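Local coordinates for putative superoxide reductase (Thermotoga maritima, PDB 3QZB), which probably catalyses the reduction of superoxide to hydrogen peroxide at an iron centre, using electrons delivered by reduced rubredoxin, at residues Glu27-Val32 and His63-Ile68; Glu34-Val39 and Glu43-Val48; Phe72-Asp75 and Val80-Val83. All coordinates share one frame; numbering follows the deposited sequence.

Contact 1 of 3, residues Glu27-Val32 and His63-Ile68; sequences EKHVPV and HHIRWI. With FE (Fe (III) ion), chain B.
Glu27 OE2 accepts two N-H groups of His29, the residue that faces His63 across the iron. The ring nitrogen His29 ND1 lies 2.7 Å from Glu27 OE2 and comes from above the carboxylate plane. The backbone N of His29, 3.0 Å from Glu27 OE2, meets that oxygen's anti lone pair. With ND1 tied back in this way, the hydrogen bond helps fix the rotation of the imidazole, and its other nitrogen is presented to the metal: His29 NE2 binds the iron at 2.2 Å, and so does His63 NE2. The two bonds make an angle of about 150° at the iron, so the rings sit on roughly opposed sides of it. His63 reaches in with CG anti to its backbone N (chi1 -179°). This is part of the superoxide reductase centre of the desulfoferrodoxin family, completed by His57, Cys127 and His130. Glu27, whose counterpart in relatives probably can bind the iron, here turns its carboxylate to His29 and is not among the five ligands. A type I turn from Glu27 to Val30 shapes the loop, and Lys28 CG lies 3.7 Å above the His29 ring plane, offset toward the rim. An apolar residue suits this place: Ile65 CD1 approaches His29 CD2 obliquely at 4.1 Å, and the same isoleucine touches His57 and Cys127, giving the ligands a hydrocarbon neighbour.

Contact 2 of 3, residues Glu34-Val39 and Glu43-Val48; sequences EAPEKV and EKVQIV
Val39 and Val45 meet with their side chains at about a right angle, Val39 CG1 lying 3.7 Å from Val45 CG2. The two methyls of Val45 have different main partners. CG1, anti to the backbone N (chi1 -180°), crosses obliquely to the Pro36 ring and meets chiefly Pro36, touching Pro36 CD at 3.7 Å, while CG2 packs on Val39. Cutting Val45 back to an alanine would remove both methyls, and is likely to leave a gap where Pro36 CD and Val39 CG1 now pack. Branched valines suit this place, since each offers two methyls close to the backbone. Ala35, small enough to sit close to its neighbour strand, brings CB to Ile47 CG1, and both residues also rest on Ile121.

Glu34 and Val48 lie side by side and point the same way, as an antiparallel hydrogen-bonded pair should. Glu34 N reaches Val48 O at 2.8 Å and Val48 N reaches Glu34 O at 2.9 Å. Beyond this pair the chains part at Pro36, which has no N-H to offer, and a water donates to both Glu34 O and Gln46 O, bridging the separating backbones. The segment 34-39 thus leaves the three-stranded sheet, and Val39 pairs with strand 131-141 of the other sheet of the sandwich. Glu43 OE2 lies 3.6 Å from Val39 CB, but its polar partner is the backbone N of Lys40. The chemistry implies a division of labour: backbone bonds and water join the Glu34 end, whereas between these segments the Val39 end is held mainly by apolar packing.

Contact 3 of 3, residues Phe72-Asp75 and Val80-Val83; sequences FQPD and VYEV
Phe72 and Tyr81 are joined by two backbone hydrogen bonds as an antiparallel hydrogen-bonded pair. Phe72 N meets Tyr81 O at 2.8 Å and Tyr81 N meets Phe72 O at 2.9 Å. Phe72 O also receives a weaker CA-H contact from Val80 CA at 3.6 Å. The same Phe72 O lies at the edge of the Tyr81 ring, near the ring plane, 3.5 Å from Tyr81 CD2.

The apolar contacts flank this pair. Pro74 CD meets Tyr81 CE2 at 3.5 Å, in the plane of the ring and at its edge, the two side chains crossing at about a right angle. A tyrosine suits the place because its ring packs on proline while its hydroxyl remains available for a polar partner, here Asp77 OD2 in the connecting loop. Gln73 and Val80 also cross at about a right angle, Gln73 CG touching Val80 CG1 at 3.7 Å. The glutamine chain bends at chi2 (-66°), and its amide NE2 bonds to Tyr79 O, so its methylenes pack while its polar end ties down the loop. Phe72 CB meets Val83 CG2 at 3.8 Å; with CG anti to the backbone N (chi1 -176°), the phenylalanine ring leads away from Val83 and packs on Leu115.

Between subunits, Tyr81 and Val83 pack on Val103 of the fourth subunit, and Glu82 forms a salt bridge with Arg85 of the third. The whole is a beta hairpin of strands 65-74 and 81-87 in an immunoglobulin-like sandwich, built into the tetramer interface.

Overall arrangement
Contacts 1 and 3 are both buried and share strand 65-74, yet their centres lie about 21 Å apart, near its two ends: one end leads from the metal centre, the other enters a hairpin close to neighbouring subunits. Contact 2 is only partly buried; its segment 34-39 carries on from strand 31-34, which pairs with strand 44-51 through Glu34 and Val48. Contacts 1 and 2 each span the two sheets of the sandwich, whereas contact 3 stays within one. Chemistry follows place: contact 1 is held across its segments chiefly by metal ligation, while contacts 2 and 3 each combine one backbone-bonded pair with apolar packing, with a bridging water at the more exposed contact 2.

Contact 1 of 3, residues Glu27-Val32 and His63-Ile68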
ATOM      1  N   GLU A  27      16.453 -16.770 -13.634  1.00 10.82           N
ATOM      2  CA  GLU A  27      15.069 -16.645 -13.187  1.00  9.37           C
ATOM      3  C   GLU A  27      14.644 -15.178 -13.228  1.00  9.29           C
ATOM      4  O   GLU A  27      15.147 -14.352 -12.437  1.00 10.14           O
ATOM      5  CB  GLU A  27      14.917 -17.239 -11.791  1.00 10.72           C
ATOM      6  CG  GLU A  27      13.532 -17.026 -11.161  1.00 11.47           C
ATOM      7  CD  GLU A  27      12.364 -17.489 -12.026  1.00  9.28           C
ATOM      8  OE1 GLU A  27      12.246 -18.744 -12.202  1.00 12.88           O
ATOM      9  OE2 GLU A  27      11.626 -16.624 -12.498  1.00  9.07           O
ATOM     10  N   LYS A  28      13.716 -14.830 -14.132  1.00  8.72           N
ATOM     11  CA  LYS A  28      13.247 -13.480 -14.318  1.00  8.79           C
ATOM     12  C   LYS A  28      12.629 -12.874 -13.053  1.00  8.17           C
ATOM     13  O   LYS A  28      12.613 -11.649 -12.936  1.00  9.32           O
ATOM     14  CB  LYS A  28      12.232 -13.434 -15.446  1.00  8.77           C
ATOM     15  CG  LYS A  28      10.939 -14.174 -15.202  1.00  9.32           C
ATOM     16  CD  LYS A  28       9.913 -14.089 -16.308  1.00 11.34           C
ATOM     17  CE  LYS A  28      10.294 -14.646 -17.598  1.00 13.66           C
ATOM     18  NZ  LYS A  28      10.431 -16.109 -17.437  1.00 16.80           N
ATOM     19  N   HIS A  29      12.068 -13.673 -12.154  1.00  7.37           N
ATOM     20  CA  HIS A  29      11.347 -13.131 -11.036  1.00  6.11           C
ATOM     21  C   HIS A  29      12.212 -12.613  -9.893  1.00  6.72           C
ATOM     22  O   HIS A  29      11.675 -11.960  -8.993  1.00  7.81           O
ATOM     23  CB  HIS A  29      10.385 -14.171 -10.478  1.00  7.44           C
ATOM     24  CG  HIS A  29       9.210 -14.449 -11.336  1.00  6.77           C
ATOM     25  ND1 HIS A  29       9.125 -15.531 -12.191  1.00  8.02           N
ATOM     26  CD2 HIS A  29       8.087 -13.731 -11.509  1.00  6.16           C
ATOM     27  CE1 HIS A  29       7.945 -15.454 -12.805  1.00  7.47           C
ATOM     28  NE2 HIS A  29       7.314 -14.355 -12.435  1.00  6.79           N
ATOM     29  N   VAL A  30      13.504 -12.862  -9.903  1.00  8.11           N
ATOM     30  CA  VAL A  30      14.326 -12.508  -8.742  1.00  8.22           C
ATOM     31  C   VAL A  30      14.437 -10.975  -8.646  1.00  8.24           C
ATOM     32  O   VAL A  30      14.848 -10.301  -9.611  1.00  9.13           O
ATOM     33  CB  VAL A  30      15.719 -13.123  -8.846  1.00  9.73           C
ATOM     34  CG1 VAL A  30      16.577 -12.616  -7.684  1.00 12.60           C
ATOM     35  CG2 VAL A  30      15.627 -14.672  -8.911  1.00 12.20           C
ATOM     36  N   PRO A  31      14.145 -10.392  -7.462  1.00  7.27           N
ATOM     37  CA  PRO A  31      14.356  -8.930  -7.310  1.00  7.73           C
ATOM     38  C   PRO A  31      15.841  -8.694  -7.064  1.00  9.31           C
ATOM     39  O   PRO A  31      16.408  -9.283  -6.144  1.00 14.41           O
ATOM     40  CB  PRO A  31      13.470  -8.582  -6.123  1.00  7.85           C
ATOM     41  CG  PRO A  31      13.447  -9.811  -5.282  1.00  8.78           C
ATOM     42  CD  PRO A  31      13.498 -10.984  -6.281  1.00  7.18           C
ATOM     43  N   VAL A  32      16.461  -7.874  -7.890  1.00  6.45           N
ATOM     44  CA  VAL A  32      17.883  -7.636  -7.835  1.00  6.98           C
ATOM     45  C   VAL A  32      18.179  -6.290  -7.163  1.00  6.81           C
ATOM     46  O   VAL A  32      17.659  -5.264  -7.592  1.00  6.94           O
ATOM     47  CB  VAL A  32      18.531  -7.679  -9.219  1.00  7.94           C
ATOM     48  CG1 VAL A  32      20.040  -7.374  -9.113  1.00  9.47           C
ATOM     49  CG2 VAL A  32      18.276  -9.062  -9.870  1.00 10.99           C
ATOM     50  N   HIS A  63      -0.641 -10.512 -16.601  1.00  7.52           N
ATOM     51  CA  HIS A  63       0.569 -11.034 -15.957  1.00  7.01           C
ATOM     52  C   HIS A  63       1.540  -9.882 -15.756  1.00  6.61           C
ATOM     53  O   HIS A  63       2.084  -9.343 -16.714  1.00  6.62           O
ATOM     54  CB  HIS A  63       1.215 -12.113 -16.810  1.00  6.91           C
ATOM     55  CG  HIS A  63       2.445 -12.721 -16.216  1.00  6.78           C
ATOM     56  ND1 HIS A  63       3.394 -13.322 -17.001  1.00  7.64           N
ATOM     57  CD2 HIS A  63       2.915 -12.763 -14.936  1.00  6.52           C
ATOM     58  CE1 HIS A  63       4.386 -13.734 -16.215  1.00  7.67           C
ATOM     59  NE2 HIS A  63       4.122 -13.408 -14.943  1.00  6.37           N
ATOM     60  N   HIS A  64       1.860  -9.582 -14.495  1.00  5.96           N
ATOM     61  CA  HIS A  64       2.723  -8.458 -14.175  1.00  6.23           C
ATOM     62  C   HIS A  64       3.241  -8.553 -12.769  1.00  5.06           C
ATOM     63  O   HIS A  64       2.631  -9.188 -11.899  1.00  6.10           O
ATOM     64  CB  HIS A  64       1.938  -7.130 -14.362  1.00  5.81           C
ATOM     65  CG  HIS A  64       0.621  -7.100 -13.616  1.00  6.01           C
ATOM     66  ND1 HIS A  64      -0.580  -7.302 -14.258  1.00  6.96           N
ATOM     67  CD2 HIS A  64       0.314  -6.919 -12.313  1.00  5.76           C
ATOM     68  CE1 HIS A  64      -1.548  -7.242 -13.357  1.00  7.21           C
ATOM     69  NE2 HIS A  64      -1.037  -7.053 -12.168  1.00  7.05           N
ATOM     70  N   ILE A  65       4.360  -7.891 -12.538  1.00  5.15           N
ATOM     71  CA  ILE A  65       4.852  -7.681 -11.156  1.00  5.53           C
ATOM     72  C   ILE A  65       4.079  -6.563 -10.494  1.00  5.25           C
ATOM     73  O   ILE A  65       3.945  -5.473 -11.006  1.00  5.87           O
ATOM     74  CB  ILE A  65       6.348  -7.337 -11.200  1.00  5.48           C
ATOM     75  CG1 ILE A  65       7.169  -8.407 -11.943  1.00  6.38           C
ATOM     76  CG2 ILE A  65       6.873  -7.069  -9.770  1.00  6.57           C
ATOM     77  CD1 ILE A  65       7.015  -9.793 -11.378  1.00  7.68           C
ATOM     78  N   ARG A  66       3.510  -6.868  -9.336  1.00  5.11           N
ATOM     79  CA  ARG A  66       2.678  -5.944  -8.580  1.00  5.01           C
ATOM     80  C   ARG A  66       3.476  -4.971  -7.695  1.00  4.56           C
ATOM     81  O   ARG A  66       3.082  -3.818  -7.571  1.00  5.08           O
ATOM     82  CB  ARG A  66       1.759  -6.760  -7.667  1.00  5.15           C
ATOM     83  CG  ARG A  66       0.673  -7.570  -8.378  1.00  5.35           C
ATOM     84  CD  ARG A  66      -0.496  -6.717  -8.743  1.00  5.76           C
ATOM     85  NE  ARG A  66      -1.631  -7.452  -9.290  1.00  6.26           N
ATOM     86  CZ  ARG A  66      -2.461  -8.175  -8.580  1.00  6.66           C
ATOM     87  NH1 ARG A  66      -2.335  -8.287  -7.276  1.00  7.59           N
ATOM     88  NH2 ARG A  66      -3.480  -8.808  -9.177  1.00  7.36           N
ATOM     89  N   TRP A  67       4.518  -5.463  -7.048  1.00  4.28           N
ATOM     90  CA  TRP A  67       5.263  -4.659  -6.063  1.00  4.98           C
ATOM     91  C   TRP A  67       6.591  -5.244  -5.752  1.00  4.58           C
ATOM     92  O   TRP A  67       6.857  -6.421  -5.940  1.00  5.10           O
ATOM     93  CB  TRP A  67       4.398  -4.378  -4.811  1.00  5.46           C
ATOM     94  CG  TRP A  67       3.796  -5.551  -4.081  1.00  4.39           C
ATOM     95  CD1 TRP A  67       2.476  -5.893  -4.101  1.00  5.06           C
ATOM     96  CD2 TRP A  67       4.433  -6.563  -3.240  1.00  4.63           C
ATOM     97  NE1 TRP A  67       2.222  -6.942  -3.280  1.00  4.86           N
ATOM     98  CE2 TRP A  67       3.399  -7.390  -2.734  1.00  4.88           C
ATOM     99  CE3 TRP A  67       5.736  -6.840  -2.844  1.00  5.26           C
ATOM    100  CZ2 TRP A  67       3.638  -8.443  -1.855  1.00  6.03           C
ATOM    101  CZ3 TRP A  67       5.972  -7.878  -1.985  1.00  5.60           C
ATOM    102  CH2 TRP A  67       4.931  -8.659  -1.488  1.00  5.80           C
ATOM    103  N   ILE A  68       7.423  -4.360  -5.165  1.00  4.88           N
ATOM    104  CA  ILE A  68       8.646  -4.685  -4.449  1.00  4.61           C
ATOM    105  C   ILE A  68       8.500  -4.034  -3.070  1.00  4.50           C
ATOM    106  O   ILE A  68       8.028  -2.886  -2.992  1.00  5.83           O
ATOM    107  CB  ILE A  68       9.855  -4.098  -5.171  1.00  5.56           C
ATOM    108  CG1 ILE A  68      10.167  -4.885  -6.448  1.00  5.90           C
ATOM    109  CG2 ILE A  68      11.093  -4.032  -4.232  1.00  7.17           C
ATOM    110  CD1 ILE A  68      11.025  -4.111  -7.436  1.00  7.09           C
TER
HETATM  111 FE    FE B 132       5.413 -13.730 -13.247  1.00  5.79          FE

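Contact 2 of 3, residues Glu34-Val39 and Glu43-Val48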
ATOM      1  N   GLU A  34      20.618  -3.252  -6.006  1.00  7.20           N
ATOM      2  CA  GLU A  34      21.847  -2.488  -6.246  1.00  7.71           C
ATOM      3  C   GLU A  34      21.966  -1.465  -5.122  1.00  7.13           C
ATOM      4  O   GLU A  34      21.126  -0.592  -4.983  1.00  8.53           O
ATOM      5  CB  GLU A  34      21.774  -1.790  -7.567  1.00  9.17           C
ATOM      6  CG  GLU A  34      21.705  -2.750  -8.729  1.00 15.24           C
ATOM      7  CD  GLU A  34      21.471  -2.026 -10.043  1.00 20.79           C
ATOM      8  OE1 GLU A  34      22.443  -1.446 -10.591  1.00 28.29           O
ATOM      9  OE2 GLU A  34      20.342  -2.013 -10.550  1.00 21.07           O
ATOM     10  N   ALA A  35      23.017  -1.608  -4.336  1.00  8.86           N
ATOM     11  CA  ALA A  35      23.258  -0.702  -3.203  1.00  8.61           C
ATOM     12  C   ALA A  35      24.759  -0.755  -2.938  1.00  8.54           C
ATOM     13  O   ALA A  35      25.383  -1.783  -3.157  1.00  9.38           O
ATOM     14  CB  ALA A  35      22.471  -1.171  -1.952  1.00 10.82           C
ATOM     15  N   PRO A  36      25.333   0.310  -2.389  1.00  9.39           N
ATOM     16  CA  PRO A  36      26.759   0.287  -2.018  1.00  9.82           C
ATOM     17  C   PRO A  36      27.062  -0.741  -0.937  1.00  8.49           C
ATOM     18  O   PRO A  36      26.238  -1.010  -0.069  1.00  9.69           O
ATOM     19  CB  PRO A  36      27.026   1.683  -1.518  1.00 11.06           C
ATOM     20  CG  PRO A  36      25.779   2.359  -1.430  1.00 13.09           C
ATOM     21  CD  PRO A  36      24.661   1.555  -2.012  1.00 11.14           C
ATOM     22  N   GLU A  37      28.293  -1.231  -0.953  1.00 10.25           N
ATOM     23  CA  GLU A  37      28.724  -2.158   0.072  1.00 11.72           C
ATOM     24  C   GLU A  37      28.863  -1.479   1.449  1.00  9.29           C
ATOM     25  O   GLU A  37      28.619  -2.093   2.491  1.00 10.11           O
ATOM     26  CB  GLU A  37      30.092  -2.750  -0.332  1.00 13.83           C
ATOM     27  CG  GLU A  37      30.727  -3.662   0.618  1.00 22.62           C
ATOM     28  CD  GLU A  37      31.954  -4.379   0.033  1.00 34.94           C
ATOM     29  OE1 GLU A  37      32.601  -3.820  -0.891  1.00 34.56           O
ATOM     30  OE2 GLU A  37      32.264  -5.485   0.534  1.00 43.45           O
ATOM     31  N   LYS A  38      29.337  -0.242   1.433  1.00  8.55           N
ATOM     32  CA  LYS A  38      29.651   0.458   2.689  1.00  9.97           C
ATOM     33  C   LYS A  38      29.292   1.924   2.515  1.00 10.09           C
ATOM     34  O   LYS A  38      29.508   2.501   1.448  1.00 11.61           O
ATOM     35  CB  LYS A  38      31.139   0.299   3.029  1.00 13.64           C
ATOM     36  CG  LYS A  38      31.568   0.976   4.353  1.00 16.34           C
ATOM     37  CD  LYS A  38      33.046   0.647   4.670  1.00 26.27           C
ATOM     38  CE  LYS A  38      34.024   1.778   4.213  1.00 36.55           C
ATOM     39  NZ  LYS A  38      34.377   2.856   5.253  1.00 36.41           N
ATOM     40  N   VAL A  39      28.720   2.512   3.574  1.00  8.69           N
ATOM     41  CA  VAL A  39      28.265   3.885   3.578  1.00  8.69           C
ATOM     42  C   VAL A  39      28.647   4.568   4.885  1.00  7.56           C
ATOM     43  O   VAL A  39      28.940   3.905   5.871  1.00  8.42           O
ATOM     44  CB  VAL A  39      26.738   3.973   3.361  1.00  9.15           C
ATOM     45  CG1 VAL A  39      26.373   3.347   1.999  1.00  9.85           C
ATOM     46  CG2 VAL A  39      25.982   3.324   4.503  1.00  8.75           C
ATOM     47  N   GLU A  43      24.268   9.006   6.043  1.00 11.40           N
ATOM     48  CA  GLU A  43      24.272   9.554   4.704  1.00 12.94           C
ATOM     49  C   GLU A  43      23.141   8.937   3.856  1.00 10.22           C
ATOM     50  O   GLU A  43      22.724   7.805   4.088  1.00  9.97           O
ATOM     51  CB  GLU A  43      25.614   9.507   4.047  1.00 15.48           C
ATOM     52  CG  GLU A  43      25.993   8.229   3.517  1.00 14.51           C
ATOM     53  CD  GLU A  43      27.199   8.270   2.467  1.00 17.37           C
ATOM     54  OE1 GLU A  43      27.430   9.261   1.721  1.00 26.14           O
ATOM     55  OE2 GLU A  43      27.937   7.314   2.515  1.00 13.33           O
ATOM     56  N   LYS A  44      22.699   9.686   2.876  1.00  9.99           N
ATOM     57  CA  LYS A  44      21.659   9.180   2.000  1.00  9.02           C
ATOM     58  C   LYS A  44      22.242   8.099   1.091  1.00  9.64           C
ATOM     59  O   LYS A  44      23.315   8.283   0.514  1.00 15.57           O
ATOM     60  CB  LYS A  44      21.122  10.302   1.123  1.00 11.31           C
ATOM     61  CG  LYS A  44      20.303  11.272   1.869  1.00 15.31           C
ATOM     62  CD  LYS A  44      19.763  12.451   1.046  1.00 18.21           C
ATOM     63  CE  LYS A  44      18.937  13.319   1.901  1.00 25.43           C
ATOM     64  NZ  LYS A  44      18.271  14.499   1.188  1.00 34.69           N
ATOM     65  N   VAL A  45      21.540   6.985   1.015  1.00  7.85           N
ATOM     66  CA  VAL A  45      21.953   5.776   0.307  1.00  8.77           C
ATOM     67  C   VAL A  45      20.866   5.483  -0.740  1.00  7.83           C
ATOM     68  O   VAL A  45      19.714   5.328  -0.398  1.00  8.31           O
ATOM     69  CB  VAL A  45      22.098   4.555   1.261  1.00 10.82           C
ATOM     70  CG1 VAL A  45      22.543   3.306   0.478  1.00 11.66           C
ATOM     71  CG2 VAL A  45      23.004   4.832   2.441  1.00 13.14           C
ATOM     72  N   GLN A  46      21.277   5.339  -1.999  1.00  7.90           N
ATOM     73  CA  GLN A  46      20.392   4.899  -3.064  1.00  8.15           C
ATOM     74  C   GLN A  46      20.330   3.382  -3.090  1.00  7.24           C
ATOM     75  O   GLN A  46      21.355   2.722  -3.193  1.00  9.60           O
ATOM     76  CB  GLN A  46      20.926   5.367  -4.397  1.00 11.01           C
ATOM     77  CG  GLN A  46      21.325   6.787  -4.535  1.00 15.95           C
ATOM     78  CD  GLN A  46      20.180   7.706  -4.469  1.00 15.48           C
ATOM     79  OE1 GLN A  46      20.174   8.667  -3.638  1.00 21.03           O
ATOM     80  NE2 GLN A  46      19.204   7.517  -5.318  1.00 15.18           N
ATOM     81  N   ILE A  47      19.123   2.833  -3.015  1.00  7.16           N
ATOM     82  CA  ILE A  47      18.868   1.425  -3.218  1.00  7.43           C
ATOM     83  C   ILE A  47      17.933   1.262  -4.411  1.00  6.65           C
ATOM     84  O   ILE A  47      16.832   1.785  -4.441  1.00  7.50           O
ATOM     85  CB  ILE A  47      18.226   0.776  -1.977  1.00  7.16           C
ATOM     86  CG1 ILE A  47      19.092   0.955  -0.731  1.00  9.24           C
ATOM     87  CG2 ILE A  47      17.932  -0.702  -2.232  1.00  8.27           C
ATOM     88  CD1 ILE A  47      18.372   0.494   0.575  1.00 10.42           C
ATOM     89  N   VAL A  48      18.471   0.585  -5.438  1.00  7.32           N
ATOM     90  CA  VAL A  48      17.669   0.258  -6.628  1.00  6.33           C
ATOM     91  C   VAL A  48      17.287  -1.207  -6.523  1.00  6.60           C
ATOM     92  O   VAL A  48      18.117  -2.076  -6.213  1.00  8.72           O
ATOM     93  CB  VAL A  48      18.439   0.515  -7.939  1.00  7.96           C
ATOM     94  CG1 VAL A  48      17.491   0.350  -9.138  1.00  9.70           C
ATOM     95  CG2 VAL A  48      19.056   1.900  -7.947  1.00 10.59           C
TER
HETATM   96  O   HOH W   1      22.568   2.166  -5.726  1.00 20.29           O

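Contact 3 of 3, residues Phe72-Asp75 and Val80-Val83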
ATOM      1  N   PHE A  72      14.935  -3.716   6.156  1.00  6.26           N
ATOM      2  CA  PHE A  72      16.273  -3.582   6.709  1.00  6.18           C
ATOM      3  C   PHE A  72      16.328  -4.367   8.018  1.00  6.42           C
ATOM      4  O   PHE A  72      15.480  -4.182   8.893  1.00  6.82           O
ATOM      5  CB  PHE A  72      16.634  -2.131   6.950  1.00  6.66           C
ATOM      6  CG  PHE A  72      18.037  -1.925   7.420  1.00  7.14           C
ATOM      7  CD1 PHE A  72      19.114  -2.198   6.597  1.00  8.39           C
ATOM      8  CD2 PHE A  72      18.330  -1.499   8.710  1.00  7.04           C
ATOM      9  CE1 PHE A  72      20.427  -2.028   7.018  1.00  8.19           C
ATOM     10  CE2 PHE A  72      19.626  -1.344   9.116  1.00  7.80           C
ATOM     11  CZ  PHE A  72      20.671  -1.587   8.274  1.00  9.27           C
ATOM     12  N   GLN A  73      17.355  -5.207   8.140  1.00  6.86           N
ATOM     13  CA  GLN A  73      17.588  -6.041   9.322  1.00  6.30           C
ATOM     14  C   GLN A  73      18.873  -5.540   9.992  1.00  6.36           C
ATOM     15  O   GLN A  73      19.956  -5.828   9.464  1.00  7.60           O
ATOM     16  CB  GLN A  73      17.701  -7.510   8.929  1.00  6.91           C
ATOM     17  CG  GLN A  73      17.356  -8.480  10.038  1.00  6.88           C
ATOM     18  CD  GLN A  73      18.327  -8.410  11.173  1.00  7.49           C
ATOM     19  OE1 GLN A  73      19.512  -8.715  10.985  1.00  8.48           O
ATOM     20  NE2 GLN A  73      17.865  -8.035  12.342  1.00  7.89           N
ATOM     21  N   PRO A  74      18.795  -4.811  11.109  1.00  6.59           N
ATOM     22  CA  PRO A  74      20.031  -4.310  11.714  1.00  6.90           C
ATOM     23  C   PRO A  74      20.781  -5.444  12.407  1.00  6.81           C
ATOM     24  O   PRO A  74      20.164  -6.212  13.163  1.00  7.58           O
ATOM     25  CB  PRO A  74      19.550  -3.264  12.712  1.00  7.74           C
ATOM     26  CG  PRO A  74      18.107  -2.982  12.365  1.00  7.50           C
ATOM     27  CD  PRO A  74      17.611  -4.268  11.782  1.00  6.89           C
ATOM     28  N   ASP A  75      22.096  -5.501  12.230  1.00  7.85           N
ATOM     29  CA  ASP A  75      22.864  -6.527  12.877  1.00  8.41           C
ATOM     30  C   ASP A  75      22.628  -6.501  14.364  1.00  9.42           C
ATOM     31  O   ASP A  75      22.646  -5.422  14.981  1.00 10.46           O
ATOM     32  CB  ASP A  75      24.364  -6.339  12.622  1.00  9.52           C
ATOM     33  CG  ASP A  75      24.796  -6.447  11.208  1.00 11.40           C
ATOM     34  OD1 ASP A  75      24.028  -6.943  10.363  1.00 11.49           O
ATOM     35  OD2 ASP A  75      25.976  -6.004  10.927  1.00 14.73           O
ATOM     36  N   VAL A  80      13.030  -7.157  11.609  1.00  6.09           N
ATOM     37  CA  VAL A  80      13.134  -6.387  10.419  1.00  5.96           C
ATOM     38  C   VAL A  80      12.273  -5.149  10.487  1.00  6.63           C
ATOM     39  O   VAL A  80      11.260  -5.102  11.219  1.00  6.94           O
ATOM     40  CB  VAL A  80      12.763  -7.170   9.142  1.00  7.36           C
ATOM     41  CG1 VAL A  80      13.815  -8.231   8.842  1.00  8.38           C
ATOM     42  CG2 VAL A  80      11.371  -7.828   9.215  1.00  7.85           C
ATOM     43  N   TYR A  81      12.634  -4.145   9.655  1.00  5.53           N
ATOM     44  CA  TYR A  81      11.948  -2.906   9.528  1.00  5.47           C
ATOM     45  C   TYR A  81      11.606  -2.704   8.076  1.00  6.09           C
ATOM     46  O   TYR A  81      12.468  -2.845   7.208  1.00  6.69           O
ATOM     47  CB  TYR A  81      12.768  -1.714  10.088  1.00  7.03           C
ATOM     48  CG  TYR A  81      13.166  -1.979  11.521  1.00  6.81           C
ATOM     49  CD1 TYR A  81      12.343  -1.661  12.556  1.00 10.08           C
ATOM     50  CD2 TYR A  81      14.269  -2.746  11.800  1.00  8.25           C
ATOM     51  CE1 TYR A  81      12.670  -2.024  13.872  1.00 11.64           C
ATOM     52  CE2 TYR A  81      14.584  -3.084  13.080  1.00  6.94           C
ATOM     53  CZ  TYR A  81      13.788  -2.708  14.125  1.00  8.96           C
ATOM     54  OH  TYR A  81      14.089  -3.079  15.430  1.00  9.97           O
ATOM     55  N   GLU A  82      10.339  -2.392   7.797  1.00  5.70           N
ATOM     56  CA  GLU A  82       9.900  -2.167   6.425  1.00  4.87           C
ATOM     57  C   GLU A  82      10.401  -0.793   5.986  1.00  4.74           C
ATOM     58  O   GLU A  82       9.948   0.241   6.463  1.00  6.75           O
ATOM     59  CB  GLU A  82       8.370  -2.238   6.319  1.00  5.66           C
ATOM     60  CG  GLU A  82       7.888  -2.276   4.851  1.00  4.94           C
ATOM     61  CD  GLU A  82       6.394  -2.419   4.729  1.00  5.68           C
ATOM     62  OE1 GLU A  82       5.683  -1.522   5.256  1.00  5.41           O
ATOM     63  OE2 GLU A  82       5.936  -3.405   4.084  1.00  6.12           O
ATOM     64  N   VAL A  83      11.372  -0.792   5.106  1.00  5.38           N
ATOM     65  CA  VAL A  83      11.866   0.438   4.488  1.00  5.60           C
ATOM     66  C   VAL A  83      10.787   1.094   3.622  1.00  5.11           C
ATOM     67  O   VAL A  83      10.583   2.286   3.651  1.00  5.65           O
ATOM     68  CB  VAL A  83      13.141   0.144   3.673  1.00  5.62           C
ATOM     69  CG1 VAL A  83      13.533   1.270   2.726  1.00  7.24           C
ATOM     70  CG2 VAL A  83      14.290  -0.215   4.622  1.00  7.30           C
TER